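Local atomic coordinates of 6-phospho-beta-d glycosidase (Streptococcus pyogenes, PDB entry 5FOO), a protein that probably hydrolyses 6-phospho-beta-glucosides as a family 1 glycoside hydrolase, and binds the probe 6-phosphocyclophellitol. Residues G368-E374 / K429-G433. The protein carries 1 engineered substitution. Numbering follows the deposited sequence.
With JAZ (6-phosphocyclophellitol), chain G.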
ATOM      1  N   GLY A 368      10.271  -4.484   1.454  1.00 25.58           N
ATOM      2  CA  GLY A 368      10.743  -5.801   1.087  1.00 24.80           C
ATOM      3  C   GLY A 368      11.433  -5.768  -0.255  1.00 24.91           C
ATOM      4  O   GLY A 368      11.554  -4.695  -0.903  1.00 26.01           O
ATOM      5  N   VAL A 369      11.913  -6.938  -0.630  1.00 25.77           N
ATOM      6  CA  VAL A 369      12.681  -7.140  -1.866  1.00 25.62           C
ATOM      7  C   VAL A 369      12.218  -8.444  -2.536  1.00 26.92           C
ATOM      8  O   VAL A 369      12.053  -9.497  -1.892  1.00 26.98           O
ATOM      9  CB  VAL A 369      14.220  -7.163  -1.632  1.00 27.64           C
ATOM     10  CG1 VAL A 369      14.671  -8.322  -0.753  1.00 26.32           C
ATOM     11  CG2 VAL A 369      14.941  -7.210  -2.992  1.00 28.04           C
ATOM     12  N   GLY A 370      12.016  -8.339  -3.842  1.00 28.35           N
ATOM     13  CA  GLY A 370      11.435  -9.379  -4.656  1.00 31.17           C
ATOM     14  C   GLY A 370      12.478  -9.916  -5.639  1.00 31.72           C
ATOM     15  O   GLY A 370      13.163  -9.110  -6.290  1.00 30.07           O
ATOM     16  N   ILE A 371      12.558 -11.245  -5.765  1.00 29.23           N
ATOM     17  CA  ILE A 371      13.609 -11.955  -6.542  1.00 36.32           C
ATOM     18  C   ILE A 371      12.922 -13.109  -7.236  1.00 37.43           C
ATOM     19  O   ILE A 371      12.020 -13.718  -6.660  1.00 32.88           O
ATOM     20  CB  ILE A 371      14.689 -12.480  -5.555  1.00 42.41           C
ATOM     21  CG1 ILE A 371      15.448 -11.292  -4.960  1.00 46.96           C
ATOM     22  CG2 ILE A 371      15.685 -13.479  -6.137  1.00 39.52           C
ATOM     23  CD1 ILE A 371      16.144 -10.448  -6.009  1.00 48.66           C
ATOM     24  N   SER A 372      13.301 -13.394  -8.476  1.00 38.51           N
ATOM     25  CA  SER A 372      12.855 -14.622  -9.178  1.00 41.21           C
ATOM     26  C   SER A 372      13.788 -15.832  -8.942  1.00 37.32           C
ATOM     27  O   SER A 372      14.858 -15.726  -8.341  1.00 41.44           O
ATOM     28  CB  SER A 372      12.700 -14.348 -10.678  1.00 44.96           C
ATOM     29  OG  SER A 372      13.946 -13.982 -11.201  1.00 47.49           O
ATOM     30  N   GLY A 373      13.338 -16.999  -9.365  1.00 38.44           N
ATOM     31  CA  GLY A 373      14.179 -18.182  -9.354  1.00 39.46           C
ATOM     32  C   GLY A 373      14.798 -18.527  -8.007  1.00 46.16           C
ATOM     33  O   GLY A 373      15.993 -18.943  -7.935  1.00 41.77           O
ATOM     34  N   GLU A 374      14.002 -18.407  -6.932  1.00 39.13           N
ATOM     35  CA  GLU A 374      14.583 -18.615  -5.608  1.00 39.81           C
ATOM     36  C   GLU A 374      14.911 -20.081  -5.364  1.00 43.39           C
ATOM     37  O   GLU A 374      15.547 -20.384  -4.361  1.00 40.83           O
ATOM     38  CB  GLU A 374      13.670 -18.092  -4.472  1.00 38.37           C
ATOM     39  CG  GLU A 374      13.507 -16.584  -4.447  1.00 36.09           C
ATOM     40  CD  GLU A 374      12.951 -16.077  -3.129  1.00 33.20           C
ATOM     41  OE1 GLU A 374      11.905 -16.631  -2.651  1.00 33.15           O
ATOM     42  OE2 GLU A 374      13.595 -15.142  -2.594  1.00 29.13           O
ATOM     43  N   LYS A 429       6.216 -14.095 -10.546  1.00 30.55           N
ATOM     44  CA  LYS A 429       7.562 -13.940 -11.088  1.00 31.21           C
ATOM     45  C   LYS A 429       8.608 -13.637  -9.998  1.00 30.13           C
ATOM     46  O   LYS A 429       9.636 -14.299  -9.905  1.00 30.72           O
ATOM     47  CB  LYS A 429       7.558 -12.791 -12.084  1.00 31.60           C
ATOM     48  CG  LYS A 429       8.873 -12.615 -12.806  1.00 31.82           C
ATOM     49  CD  LYS A 429       8.775 -11.403 -13.727  1.00 33.01           C
ATOM     50  CE  LYS A 429      10.133 -11.286 -14.428  1.00 36.88           C
ATOM     51  NZ  LYS A 429      10.084 -10.198 -15.396  1.00 38.72           N
ATOM     52  N   ASN A 430       8.344 -12.616  -9.205  1.00 25.47           N
ATOM     53  CA  ASN A 430       9.262 -12.229  -8.159  1.00 28.77           C
ATOM     54  C   ASN A 430       8.622 -12.497  -6.788  1.00 29.14           C
ATOM     55  O   ASN A 430       7.481 -12.112  -6.566  1.00 30.36           O
ATOM     56  CB  ASN A 430       9.616 -10.760  -8.259  1.00 31.42           C
ATOM     57  CG  ASN A 430      10.108 -10.357  -9.646  1.00 31.19           C
ATOM     58  OD1 ASN A 430       9.439  -9.580 -10.362  1.00 31.07           O
ATOM     59  ND2 ASN A 430      11.263 -10.825 -10.002  1.00 27.12           N
ATOM     60  N   ARG A 431       9.376 -13.208  -5.939  1.00 27.63           N
ATOM     61  CA  ARG A 431       8.948 -13.668  -4.606  1.00 30.83           C
ATOM     62  C   ARG A 431       9.497 -12.695  -3.591  1.00 28.44           C
ATOM     63  O   ARG A 431      10.652 -12.343  -3.675  1.00 28.73           O
ATOM     64  CB  ARG A 431       9.454 -15.086  -4.348  1.00 29.30           C
ATOM     65  CG  ARG A 431       9.152 -16.120  -5.462  1.00 30.29           C
ATOM     66  CD  ARG A 431       7.660 -16.214  -5.651  1.00 29.70           C
ATOM     67  NE  ARG A 431       7.217 -17.271  -6.556  1.00 27.93           N
ATOM     68  CZ  ARG A 431       6.782 -18.457  -6.188  1.00 28.39           C
ATOM     69  NH1 ARG A 431       6.740 -18.837  -4.903  1.00 29.47           N
ATOM     70  NH2 ARG A 431       6.398 -19.296  -7.127  1.00 27.84           N
ATOM     71  N   TYR A 432       8.614 -12.199  -2.732  1.00 28.73           N
ATOM     72  CA  TYR A 432       8.938 -11.295  -1.608  1.00 26.06           C
ATOM     73  C   TYR A 432       8.842 -11.938  -0.190  1.00 25.44           C
ATOM     74  O   TYR A 432       9.154 -11.308   0.780  1.00 27.15           O
ATOM     75  CB  TYR A 432       7.966 -10.092  -1.623  1.00 25.06           C
ATOM     76  CG  TYR A 432       8.225  -9.021  -2.675  1.00 27.03           C
ATOM     77  CD1 TYR A 432       7.745  -9.135  -3.983  1.00 24.74           C
ATOM     78  CD2 TYR A 432       8.926  -7.867  -2.347  1.00 28.18           C
ATOM     79  CE1 TYR A 432       7.968  -8.132  -4.938  1.00 26.01           C
ATOM     80  CE2 TYR A 432       9.149  -6.857  -3.285  1.00 28.57           C
ATOM     81  CZ  TYR A 432       8.676  -6.990  -4.593  1.00 30.20           C
ATOM     82  OH  TYR A 432       8.943  -5.957  -5.490  1.00 28.22           O
ATOM     83  N   GLY A 433       8.414 -13.187  -0.076  1.00 28.90           N
ATOM     84  CA  GLY A 433       8.051 -13.749   1.204  1.00 26.06           C
ATOM     85  C   GLY A 433       9.224 -13.978   2.113  1.00 27.60           C
ATOM     86  O   GLY A 433      10.372 -14.285   1.661  1.00 24.85           O
TER
HETATM   87  C2  JAZ G1464       3.054  -5.050  -4.204  1.00 26.07           C
HETATM   88  C3  JAZ G1464       2.137  -4.469  -3.106  1.00 26.17           C
HETATM   89  C4  JAZ G1464       2.298  -2.955  -3.017  1.00 27.23           C
HETATM   90  C5  JAZ G1464       3.734  -2.536  -2.732  1.00 27.97           C
HETATM   91  C6  JAZ G1464       4.682  -3.182  -3.719  1.00 27.41           C
HETATM   92  C7  JAZ G1464       4.485  -4.695  -3.817  1.00 27.03           C
HETATM   93  C8  JAZ G1464       5.539  -5.362  -4.697  1.00 30.22           C
HETATM   94  O9  JAZ G1464       5.379  -4.845  -6.015  1.00 31.84           O
HETATM   95  P10 JAZ G1464       5.741  -5.770  -7.255  1.00 33.46           P
HETATM   96  O11 JAZ G1464       5.401  -4.927  -8.433  1.00 38.26           O
HETATM   97  O12 JAZ G1464       5.149  -7.111  -7.119  1.00 44.00           O
HETATM   98  O13 JAZ G1464       7.184  -6.009  -7.161  1.00 33.99           O
HETATM   99  O14 JAZ G1464       4.558  -2.544  -4.996  1.00 29.32           O
HETATM  100  O15 JAZ G1464       2.958  -6.478  -4.244  1.00 26.66           O
HETATM  101  O16 JAZ G1464       0.816  -4.768  -3.480  1.00 27.02           O
HETATM  102  O17 JAZ G1464       1.428  -2.432  -2.029  1.00 29.49           O
HETATM  103  O   HOH W   1      10.799  -9.271   1.231  1.00 29.88           O
HETATM  104  O   HOH W   2      11.621  -5.742  -5.069  1.00 27.16           O
HETATM  105  O   HOH W   3      10.013 -16.910  -9.314  1.00 39.27           O
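With CG set opposite its carbonyl carbon (chi1 -76°), Tyr432 lays one aromatic face under the backbone of Gly370. The CA of Gly370 stands 3.4 Å from the centroid of the Tyr432 ring, 3° off the normal, a CH-pi contact over the ring centre. Gly368 C lies at the ring edge. Beyond the ring, Tyr432 OH donates a hydrogen bond to phosphate oxygen O13 of JAZ, modelled at a very short 2.4 Å, so its exact length is doubtful; the same hydroxyl accepts a hydrogen bond from a water that in turn accepts one from Gly370 N. The two segments are pinned by one antiparallel hydrogen-bonded pair: Arg431 N reaches Ile371 O at 2.8 Å, nearly straight at 174° but above the carbonyl plane, while Ile371 N meets Arg431 O at 3.0 Å. Glu374 OE1 rests against Arg431 CB (3.4 Å), not the guanidinium, which pairs with Asp420; the carboxylate is held by Lys447, Arg389 and Tyr388. Where the segment 429-433 begins, Ser372 CB lies against Lys429 O at 3.2 Å. The bridge thus joins the loops following the seventh and eighth strands of the TIM barrel, at the phosphate end of the pocket, where Lys337 also binds the ligand.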